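Local structure of GDP-6-deoxy-D-mannose reductase (Pseudomonas aeruginosa, 6X3B) at residues G32-H37 against F179-P184; D224-L229 against P302-K307; R114-T119 against E169-L174. The protein binds NADPH and probably uses it to reduce GDP-4-dehydro-6-deoxy-D-mannose, a step in building the O-antigen of the bacterial outer membrane. All coordinates share one frame; numbering follows the deposited sequence.

Contact 1: residues G32-H37 against F179-P184. With NDP (NADPH dihydro-nicotinamide-adenine-dinucleotide phosphate), chain E.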
loop_
_atom_site.group_PDB
_atom_site.type_symbol
_atom_site.label_atom_id
_atom_site.label_comp_id
_atom_site.label_asym_id
_atom_site.label_seq_id
_atom_site.Cartn_x
_atom_site.Cartn_y
_atom_site.Cartn_z
ATOM N N GLY A 32 -6.501 19.123 -14.365
ATOM C CA GLY A 32 -7.626 18.236 -14.142
ATOM C C GLY A 32 -8.793 18.937 -13.458
ATOM O O GLY A 32 -8.818 20.159 -13.292
ATOM N N PHE A 33 -9.768 18.119 -13.032
ATOM C CA PHE A 33 -11.011 18.613 -12.436
ATOM C C PHE A 33 -10.737 19.453 -11.190
ATOM O O PHE A 33 -11.112 20.627 -11.117
ATOM C CB PHE A 33 -11.932 17.422 -12.127
ATOM C CG PHE A 33 -13.012 17.712 -11.107
ATOM C CD1 PHE A 33 -13.879 18.795 -11.254
ATOM C CD2 PHE A 33 -13.170 16.877 -10.010
ATOM C CE1 PHE A 33 -14.877 19.054 -10.315
ATOM C CE2 PHE A 33 -14.174 17.115 -9.068
ATOM C CZ PHE A 33 -15.031 18.203 -9.221
ATOM N N VAL A 34 -10.058 18.871 -10.205
ATOM C CA VAL A 34 -9.815 19.565 -8.946
ATOM C C VAL A 34 -8.798 20.688 -9.139
ATOM O O VAL A 34 -8.943 21.780 -8.573
ATOM C CB VAL A 34 -9.358 18.554 -7.872
ATOM C CG1 VAL A 34 -8.967 19.295 -6.584
ATOM C CG2 VAL A 34 -10.468 17.548 -7.599
ATOM N N GLY A 35 -7.753 20.400 -9.918
ATOM C CA GLY A 35 -6.668 21.364 -10.180
ATOM C C GLY A 35 -7.192 22.689 -10.707
ATOM O O GLY A 35 -6.808 23.735 -10.162
ATOM N N LYS A 36 -8.069 22.639 -11.712
ATOM C CA LYS A 36 -8.650 23.866 -12.323
ATOM C C LYS A 36 -9.404 24.667 -11.256
ATOM O O LYS A 36 -9.303 25.899 -11.271
ATOM C CB LYS A 36 -9.540 23.499 -13.513
ATOM C CG LYS A 36 -8.788 22.957 -14.719
ATOM C CD LYS A 36 -9.692 22.470 -15.822
ATOM C CE LYS A 36 -10.509 23.584 -16.443
ATOM N NZ LYS A 36 -11.302 23.111 -17.602
ATOM N N HIS A 37 -10.143 23.984 -10.382
ATOM C CA HIS A 37 -10.879 24.667 -9.290
ATOM C C HIS A 37 -9.880 25.253 -8.285
ATOM O O HIS A 37 -10.157 26.333 -7.752
ATOM C CB HIS A 37 -11.867 23.702 -8.629
ATOM C CG HIS A 37 -13.141 23.550 -9.388
ATOM N ND1 HIS A 37 -14.080 24.553 -9.456
ATOM C CD2 HIS A 37 -13.630 22.523 -10.114
ATOM C CE1 HIS A 37 -15.095 24.151 -10.187
ATOM N NE2 HIS A 37 -14.844 22.912 -10.602
ATOM N N PHE A 179 -13.621 11.998 0.139
ATOM C CA PHE A 179 -14.713 11.150 -0.312
ATOM C C PHE A 179 -15.334 11.806 -1.550
ATOM O O PHE A 179 -14.611 12.444 -2.323
ATOM C CB PHE A 179 -15.686 10.898 0.854
ATOM C CG PHE A 179 -15.129 9.925 1.903
ATOM C CD1 PHE A 179 -13.917 10.179 2.531
ATOM C CD2 PHE A 179 -15.801 8.750 2.221
ATOM C CE1 PHE A 179 -13.391 9.297 3.489
ATOM C CE2 PHE A 179 -15.293 7.868 3.176
ATOM C CZ PHE A 179 -14.077 8.137 3.807
ATOM N N ASN A 180 -16.623 11.573 -1.786
ATOM C CA ASN A 180 -17.287 12.051 -3.030
ATOM C C ASN A 180 -17.166 13.570 -3.215
ATOM O O ASN A 180 -17.377 14.306 -2.245
ATOM C CB ASN A 180 -18.716 11.524 -3.155
ATOM C CG ASN A 180 -18.747 10.036 -3.428
ATOM O OD1 ASN A 180 -18.444 9.239 -2.549
ATOM N ND2 ASN A 180 -19.094 9.659 -4.646
ATOM N N HIS A 181 -16.860 14.015 -4.406
ATOM C CA HIS A 181 -16.726 15.443 -4.795
ATOM C C HIS A 181 -17.916 15.841 -5.669
ATOM O O HIS A 181 -18.401 14.990 -6.427
ATOM C CB HIS A 181 -15.535 15.652 -5.743
ATOM C CG HIS A 181 -14.169 15.577 -5.150
ATOM N ND1 HIS A 181 -13.788 14.575 -4.298
ATOM C CD2 HIS A 181 -13.073 16.337 -5.348
ATOM C CE1 HIS A 181 -12.527 14.736 -3.963
ATOM N NE2 HIS A 181 -12.068 15.807 -4.597
ATOM N N ILE A 182 -18.329 17.069 -5.617
ATOM C CA ILE A 182 -19.388 17.618 -6.509
ATOM C C ILE A 182 -18.848 18.937 -7.068
ATOM O O ILE A 182 -18.419 19.777 -6.265
ATOM C CB ILE A 182 -20.729 17.832 -5.782
ATOM C CG1 ILE A 182 -21.291 16.535 -5.201
ATOM C CG2 ILE A 182 -21.726 18.494 -6.717
ATOM C CD1 ILE A 182 -22.610 16.714 -4.492
ATOM N N GLY A 183 -18.814 19.082 -8.391
ATOM C CA GLY A 183 -18.361 20.331 -8.961
ATOM C C GLY A 183 -18.432 20.349 -10.473
ATOM O O GLY A 183 -18.500 19.311 -11.134
ATOM N N PRO A 184 -18.447 21.547 -11.052
ATOM C CA PRO A 184 -18.294 21.662 -12.508
ATOM C C PRO A 184 -16.998 21.006 -12.961
ATOM O O PRO A 184 -15.937 21.224 -12.371
ATOM C CB PRO A 184 -18.274 23.177 -12.745
ATOM C CG PRO A 184 -18.974 23.760 -11.567
ATOM C CD PRO A 184 -18.689 22.841 -10.401
HETATM P PA NDP E . -8.401 14.279 -13.254
HETATM O O1A NDP E . -8.329 12.929 -13.883
HETATM O O2A NDP E . -9.521 15.186 -13.638
HETATM O O5B NDP E . -7.008 15.041 -13.465
HETATM C C5B NDP E . -5.781 14.272 -13.469
HETATM C C4B NDP E . -4.618 15.204 -13.697
HETATM O O4B NDP E . -3.383 14.443 -13.678
HETATM C C3B NDP E . -4.621 15.970 -15.029
HETATM O O3B NDP E . -4.203 17.317 -14.843
HETATM C C2B NDP E . -3.641 15.173 -15.881
HETATM O O2B NDP E . -3.027 16.012 -16.856
HETATM C C1B NDP E . -2.629 14.750 -14.826
HETATM N N9A NDP E . -1.842 13.582 -15.198
HETATM C C8A NDP E . -2.315 12.325 -15.480
HETATM N N7A NDP E . -1.371 11.474 -15.792
HETATM C C5A NDP E . -0.201 12.215 -15.713
HETATM C C6A NDP E . 1.150 11.886 -15.930
HETATM N N6A NDP E . 1.523 10.660 -16.288
HETATM N N1A NDP E . 2.077 12.859 -15.769
HETATM C C2A NDP E . 1.655 14.078 -15.411
HETATM N N3A NDP E . 0.417 14.505 -15.179
HETATM C C4A NDP E . -0.478 13.517 -15.348
HETATM O O3 NDP E . -8.418 14.108 -11.662
HETATM P PN NDP E . -9.308 14.833 -10.545
HETATM O O1N NDP E . -8.986 16.290 -10.556
HETATM O O2N NDP E . -10.729 14.418 -10.727
HETATM O O5D NDP E . -8.729 14.169 -9.207
HETATM C C5D NDP E . -7.688 14.863 -8.478
HETATM C C4D NDP E . -7.169 13.962 -7.385
HETATM O O4D NDP E . -8.252 13.660 -6.469
HETATM C C3D NDP E . -6.612 12.608 -7.847
HETATM O O3D NDP E . -5.468 12.239 -7.089
HETATM C C2D NDP E . -7.797 11.677 -7.603
HETATM O O2D NDP E . -7.409 10.325 -7.420
HETATM C C1D NDP E . -8.402 12.268 -6.335
HETATM N N1N NDP E . -9.855 11.953 -6.195
HETATM C C2N NDP E . -10.788 12.558 -6.993
HETATM C C3N NDP E . -12.130 12.399 -6.779
HETATM C C7N NDP E . -13.065 12.864 -7.828
HETATM O O7N NDP E . -14.276 12.660 -7.704
HETATM N N7N NDP E . -12.564 13.495 -8.881
HETATM C C4N NDP E . -12.574 11.768 -5.504
HETATM C C5N NDP E . -11.491 11.110 -4.755
HETATM C C6N NDP E . -10.279 11.045 -5.256
HETATM P P2B NDP E . -3.390 15.533 -18.355
HETATM O O1X NDP E . -2.676 16.499 -19.276
HETATM O O2X NDP E . -2.881 14.116 -18.509
HETATM O O3X NDP E . -4.896 15.617 -18.493
HETATM O O HOH W 1 -12.612 21.764 -13.224
#
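The NADPH pocket of a Rossmann-fold reductase brings F33, V34 and H37, at the start of helix 33-44, against H181 at the end of strand 172-182 and G183 and P184 just beyond it. The direct polar tie is short: H37 NE2 donates to P184 O at 2.7 Å, with the carbonyl oxygen in the plane of the imidazole and the N-H falling on one of its lone pairs. H37 CE1 meanwhile rests on P184 CD. The same oxygen touches the F33 ring at its edge, CE1 to P184 O 3.2 Å. With chi1 at 160°, F33 CG swings away from the backbone N and the ring reaches over to the strand, where its rim also meets H181 CB and NDP O2N, an oxygen of the nicotinamide-side phosphate. In the classical dinucleotide-binding fold the glycine-rich turn after the first strand delivers the diphosphate to the N-terminus of the following helix, and this happens here: with G32 as N-cap, F33 N donates to NDP O2A at 3.0 Å and V34 N to NDP O1N at 2.8 Å, the latter almost straight at 177°. The helix end would be expected to favour these negative oxygens electrostatically. V34 CG2 packs on H181 CD2 at 3.6 Å. The nicotinamide lies against one face of the H181 ring, NDP C3N toward the rim, with ND1 3.3 Å from NDP C4N, while ND1 donates within the ring plane to F179 O (3.0 Å), a bond that limits rotation of the imidazole. Y151 and K155 hydrogen-bond the cofactor too.

Contact 2: residues D224-L229 against P302-K307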
loop_
_atom_site.group_PDB
_atom_site.type_symbol
_atom_site.label_atom_id
_atom_site.label_comp_id
_atom_site.label_asym_id
_atom_site.label_seq_id
_atom_site.Cartn_x
_atom_site.Cartn_y
_atom_site.Cartn_z
ATOM N N ASP A 224 -18.767 19.695 -1.792
ATOM C CA ASP A 224 -18.421 20.565 -2.906
ATOM C C ASP A 224 -16.911 20.590 -3.085
ATOM O O ASP A 224 -16.157 20.570 -2.107
ATOM C CB ASP A 224 -18.918 21.999 -2.671
ATOM C CG ASP A 224 -18.888 22.827 -3.948
ATOM O OD1 ASP A 224 -17.838 23.424 -4.268
ATOM O OD2 ASP A 224 -19.915 22.847 -4.645
ATOM N N VAL A 225 -16.463 20.655 -4.343
ATOM C CA VAL A 225 -15.027 20.695 -4.620
ATOM C C VAL A 225 -14.350 21.853 -3.892
ATOM O O VAL A 225 -13.177 21.757 -3.516
ATOM C CB VAL A 225 -14.784 20.754 -6.145
ATOM C CG1 VAL A 225 -15.417 22.003 -6.753
ATOM C CG2 VAL A 225 -13.290 20.664 -6.475
ATOM N N GLN A 226 -15.066 22.958 -3.677
ATOM C CA GLN A 226 -14.460 24.086 -2.972
ATOM C C GLN A 226 -14.215 23.771 -1.497
ATOM O O GLN A 226 -13.234 24.255 -0.912
ATOM C CB GLN A 226 -15.336 25.330 -3.099
ATOM C CG GLN A 226 -14.740 26.525 -2.353
ATOM C CD GLN A 226 -15.555 27.789 -2.506
ATOM O OE1 GLN A 226 -15.810 28.242 -3.623
ATOM N NE2 GLN A 226 -15.966 28.373 -1.379
ATOM N N ASP A 227 -15.092 22.981 -0.873
ATOM C CA ASP A 227 -14.829 22.574 0.506
ATOM C C ASP A 227 -13.674 21.587 0.566
ATOM O O ASP A 227 -12.878 21.612 1.516
ATOM C CB ASP A 227 -16.086 21.980 1.141
ATOM C CG ASP A 227 -17.071 23.049 1.583
ATOM O OD1 ASP A 227 -16.622 24.160 1.942
ATOM O OD2 ASP A 227 -18.288 22.787 1.563
ATOM N N VAL A 228 -13.553 20.727 -0.456
ATOM C CA VAL A 228 -12.411 19.823 -0.542
ATOM C C VAL A 228 -11.118 20.618 -0.660
ATOM O O VAL A 228 -10.135 20.339 0.034
ATOM C CB VAL A 228 -12.580 18.851 -1.722
ATOM C CG1 VAL A 228 -11.340 17.985 -1.862
ATOM C CG2 VAL A 228 -13.820 17.996 -1.534
ATOM N N LEU A 229 -11.094 21.611 -1.561
ATOM C CA LEU A 229 -9.912 22.455 -1.700
ATOM C C LEU A 229 -9.554 23.144 -0.395
ATOM O O LEU A 229 -8.372 23.291 -0.061
ATOM C CB LEU A 229 -10.146 23.516 -2.767
ATOM C CG LEU A 229 -10.277 22.921 -4.149
ATOM C CD1 LEU A 229 -10.550 24.051 -5.118
ATOM C CD2 LEU A 229 -8.984 22.192 -4.450
ATOM N N PRO A 302 -17.151 22.104 6.606
ATOM C CA PRO A 302 -17.769 22.298 5.295
ATOM C C PRO A 302 -18.594 23.591 5.345
ATOM O O PRO A 302 -19.223 23.833 6.347
ATOM C CB PRO A 302 -18.707 21.095 5.136
ATOM C CG PRO A 302 -18.198 20.084 6.133
ATOM C CD PRO A 302 -17.625 20.898 7.272
ATOM N N GLU A 303 -18.560 24.376 4.265
ATOM C CA GLU A 303 -19.286 25.634 4.196
ATOM C C GLU A 303 -20.314 25.723 3.073
ATOM O O GLU A 303 -21.190 26.595 3.141
ATOM C CB GLU A 303 -18.307 26.808 4.028
ATOM C CG GLU A 303 -17.392 27.040 5.228
ATOM C CD GLU A 303 -18.025 27.916 6.273
ATOM O OE1 GLU A 303 -18.757 27.378 7.133
ATOM O OE2 GLU A 303 -17.803 29.144 6.221
ATOM N N ILE A 304 -20.223 24.889 2.040
ATOM C CA ILE A 304 -21.100 24.977 0.876
ATOM C C ILE A 304 -22.262 24.017 1.069
ATOM O O ILE A 304 -22.048 22.838 1.366
ATOM C CB ILE A 304 -20.338 24.658 -0.422
ATOM C CG1 ILE A 304 -19.134 25.588 -0.588
ATOM C CG2 ILE A 304 -21.262 24.761 -1.606
ATOM C CD1 ILE A 304 -19.520 27.039 -0.763
ATOM N N THR A 305 -23.490 24.506 0.911
ATOM C CA THR A 305 -24.633 23.612 1.058
ATOM C C THR A 305 -24.780 22.739 -0.185
ATOM O O THR A 305 -24.350 23.099 -1.290
ATOM C CB THR A 305 -25.938 24.382 1.278
ATOM O OG1 THR A 305 -26.228 25.172 0.112
ATOM C CG2 THR A 305 -25.862 25.286 2.517
ATOM N N ILE A 306 -25.448 21.598 -0.007
ATOM C CA ILE A 306 -25.662 20.703 -1.138
ATOM C C ILE A 306 -26.474 21.403 -2.225
ATOM O O ILE A 306 -26.162 21.296 -3.416
ATOM C CB ILE A 306 -26.317 19.386 -0.663
ATOM C CG1 ILE A 306 -26.515 18.427 -1.838
ATOM C CG2 ILE A 306 -27.638 19.646 0.039
ATOM C CD1 ILE A 306 -25.298 18.280 -2.707
ATOM N N LYS A 307 -27.497 22.167 -1.840
ATOM C CA LYS A 307 -28.282 22.872 -2.846
ATOM C C LYS A 307 -27.401 23.802 -3.665
ATOM O O LYS A 307 -27.472 23.806 -4.892
ATOM C CB LYS A 307 -29.431 23.637 -2.194
ATOM C CG LYS A 307 -30.529 23.995 -3.168
ATOM C CD LYS A 307 -31.779 24.473 -2.462
ATOM C CE LYS A 307 -31.781 25.981 -2.318
ATOM N NZ LYS A 307 -33.136 26.488 -1.937
HETATM O O HOH W 2 -19.643 20.747 0.595
#
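The backbones of 224-229 and 302-307 come nearest where the CA atoms of D227 and P302 are 5.6 Å apart, with D224 facing I304 somewhat farther off. The first segment is the opening turn of helix 225-238, with D224 as its N-cap; the second is an irregular run leading into helix 306-320, whose N-cap is T305. Between the two, a single carboxylate does most of the polar work. D227 CG sits beside its own backbone N (chi1 -79°), which holds the carboxylate against two successive peptides: E303 N reaches D227 OD1 at 3.0 Å from above the carboxylate plane, and I304 N reaches D227 OD2 at 2.9 Å on its syn lone pair. A water adds a third grip, donating to D227 OD2 at 2.6 Å and to I304 O while accepting from D224 N. The I304 side chain runs aslant to D224, its CB 3.8 Å from D224 CB, and across the end of Q226, its CD1 touching NE2. D224 turns its carboxylate to other uses: OD1 accepts from Q226 N as the capping bond, and OD2 is hydrogen-bonded to S309 in helix 306-320. D227 O in turn receives W300 NE1. Because D227 is buried and meets two peptide N-H groups and a water, its negative charge is probably well compensated, and the loop is held to the helix through its backbone N-H groups at E303 and I304.

Contact 3: residues R114-T119 against E169-L174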
loop_
_atom_site.group_PDB
_atom_site.type_symbol
_atom_site.label_atom_id
_atom_site.label_comp_id
_atom_site.label_asym_id
_atom_site.label_seq_id
_atom_site.Cartn_x
_atom_site.Cartn_y
_atom_site.Cartn_z
ATOM N N ARG A 114 16.229 18.490 -6.393
ATOM C CA ARG A 114 16.207 19.944 -6.495
ATOM C C ARG A 114 16.486 20.633 -5.156
ATOM O O ARG A 114 16.863 21.812 -5.134
ATOM C CB ARG A 114 14.856 20.382 -7.058
ATOM C CG ARG A 114 14.555 21.888 -6.973
ATOM C CD ARG A 114 15.399 22.725 -7.928
ATOM N NE ARG A 114 15.010 24.133 -7.856
ATOM C CZ ARG A 114 15.402 24.954 -6.881
ATOM N NH1 ARG A 114 16.198 24.508 -5.914
ATOM N NH2 ARG A 114 14.993 26.215 -6.863
ATOM N N GLY A 115 16.341 19.924 -4.045
ATOM C CA GLY A 115 16.572 20.482 -2.724
ATOM C C GLY A 115 15.321 20.677 -1.904
ATOM O O GLY A 115 15.394 21.259 -0.811
ATOM N N PHE A 116 14.176 20.213 -2.396
ATOM C CA PHE A 116 12.938 20.293 -1.637
ATOM C C PHE A 116 13.098 19.594 -0.294
ATOM O O PHE A 116 13.754 18.557 -0.188
ATOM C CB PHE A 116 11.794 19.648 -2.434
ATOM C CG PHE A 116 10.450 19.718 -1.755
ATOM C CD1 PHE A 116 9.728 20.904 -1.744
ATOM C CD2 PHE A 116 9.889 18.586 -1.156
ATOM C CE1 PHE A 116 8.472 20.976 -1.134
ATOM C CE2 PHE A 116 8.628 18.652 -0.548
ATOM C CZ PHE A 116 7.921 19.836 -0.535
ATOM N N SER A 117 12.505 20.187 0.745
ATOM C CA SER A 117 12.390 19.515 2.034
ATOM C C SER A 117 11.191 20.043 2.806
ATOM O O SER A 117 11.167 19.965 4.039
ATOM C CB SER A 117 13.680 19.660 2.866
ATOM O OG SER A 117 13.930 21.022 3.170
ATOM N N GLY A 118 10.182 20.558 2.097
ATOM C CA GLY A 118 8.994 21.145 2.701
ATOM C C GLY A 118 7.826 20.186 2.877
ATOM O O GLY A 118 7.994 19.000 3.174
ATOM N N THR A 119 6.617 20.719 2.727
ATOM C CA THR A 119 5.402 19.963 3.002
ATOM C C THR A 119 4.888 19.304 1.722
ATOM O O THR A 119 4.769 19.947 0.678
ATOM C CB THR A 119 4.342 20.878 3.615
ATOM O OG1 THR A 119 4.792 21.297 4.914
ATOM C CG2 THR A 119 3.013 20.138 3.773
ATOM N N GLU A 169 13.154 10.970 4.779
ATOM C CA GLU A 169 13.757 12.255 4.424
ATOM C C GLU A 169 13.515 13.355 5.452
ATOM O O GLU A 169 14.186 14.392 5.384
ATOM C CB GLU A 169 13.249 12.727 3.063
ATOM C CG GLU A 169 13.544 11.734 1.927
ATOM C CD GLU A 169 15.037 11.536 1.700
ATOM O OE1 GLU A 169 15.791 12.499 1.914
ATOM O OE2 GLU A 169 15.453 10.426 1.295
ATOM N N GLY A 170 12.591 13.171 6.387
ATOM C CA GLY A 170 12.267 14.223 7.334
ATOM C C GLY A 170 11.309 15.282 6.822
ATOM O O GLY A 170 11.085 16.277 7.512
ATOM N N TRP A 171 10.738 15.107 5.640
ATOM C CA TRP A 171 9.756 16.063 5.142
ATOM C C TRP A 171 8.459 15.968 5.932
ATOM O O TRP A 171 8.124 14.930 6.515
ATOM C CB TRP A 171 9.446 15.816 3.662
ATOM C CG TRP A 171 10.633 15.860 2.756
ATOM C CD1 TRP A 171 11.909 16.194 3.087
ATOM C CD2 TRP A 171 10.647 15.541 1.364
ATOM N NE1 TRP A 171 12.722 16.102 1.986
ATOM C CE2 TRP A 171 11.971 15.706 0.914
ATOM C CE3 TRP A 171 9.666 15.124 0.454
ATOM C CZ2 TRP A 171 12.344 15.490 -0.416
ATOM C CZ3 TRP A 171 10.035 14.900 -0.872
ATOM C CH2 TRP A 171 11.366 15.079 -1.288
ATOM N N ARG A 172 7.709 17.065 5.920
ATOM C CA ARG A 172 6.354 17.106 6.464
ATOM C C ARG A 172 5.403 16.549 5.408
ATOM O O ARG A 172 5.020 17.252 4.462
ATOM C CB ARG A 172 5.980 18.535 6.847
ATOM C CG ARG A 172 4.560 18.695 7.382
ATOM C CD ARG A 172 4.420 20.001 8.161
ATOM N NE ARG A 172 3.049 20.297 8.566
ATOM C CZ ARG A 172 2.245 21.110 7.886
ATOM N NH1 ARG A 172 2.680 21.676 6.763
ATOM N NH2 ARG A 172 1.023 21.368 8.321
ATOM N N VAL A 173 5.020 15.280 5.562
ATOM C CA VAL A 173 4.147 14.586 4.629
ATOM C C VAL A 173 2.775 14.445 5.259
ATOM O O VAL A 173 2.646 14.004 6.410
ATOM C CB VAL A 173 4.705 13.207 4.244
ATOM C CG1 VAL A 173 3.707 12.482 3.359
ATOM C CG2 VAL A 173 6.048 13.381 3.554
ATOM N N LEU A 174 1.754 14.804 4.495
ATOM C CA LEU A 174 0.370 14.677 4.901
ATOM C C LEU A 174 -0.384 13.890 3.837
ATOM O O LEU A 174 -0.061 13.955 2.642
ATOM C CB LEU A 174 -0.281 16.050 5.058
ATOM C CG LEU A 174 0.522 17.081 5.858
ATOM C CD1 LEU A 174 0.010 18.482 5.510
ATOM C CD2 LEU A 174 0.349 16.797 7.348
HETATM O O HOH W 3 9.381 19.742 5.887
#
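F116 with W171 and T119 with R172 join two neighbouring parallel strands of the central Rossmann sheet where they begin, each after a helix that ends at a glycine of positive phi: G115, which closes a Schellman motif, and G170. Before the strands pair, aromatic packing joins their approaches. The edge of F116 points at the face of the W171 six-membered ring, a T-shaped stack with centroids 5.0 Å apart and planes at 88°. S117 CA sits over the five-membered ring of the same indole, 3.7 Å from its centroid, as a CH-pi contact. E169 CB lies toward the rim of the opposite indole face. The strands then meet at the bridge of T119 with R172, preceded by a weak backbone bond from R172 N to G118 O (3.4 Å). A water links S117 O to R172 N as well. The R172 chain, extended from CG to NE, runs beside T119, and R172 NH1 donates to T119 OG1 at 2.8 Å, close to the guanidinium plane. L174 CD1 packs on T119 CG2. R172 also hydrogen-bonds the carbonyls of L236 and G239, at the end of helix 225-238 and just beyond it, while W171 rests on L108 and K112 of helix 93-114 and T119 pairs with strand 76-79.

In the fold
Strand 172-182 runs through two of the contacts: contact 3 uses its beginning and contact 1 its end, with centres about 26 Å apart and no touch between them. Contact 3 is nested inside the loop closed by contact 1, and contact 2 follows both along the chain. Contacts 1 and 2 are neighbours, their centres about 10 Å apart; I182 O probably accepts a hydrogen bond from V225 N, I182 packs on I306, and V228 lies on H181. Contact 2 thus places helices 225-238 and 306-320 beside the strand end that meets NADPH, while the centres of contacts 2 and 3 are about 29 Å apart, contact 3 lying at the far end of strand 172-182 in the mixed, mostly parallel sheet.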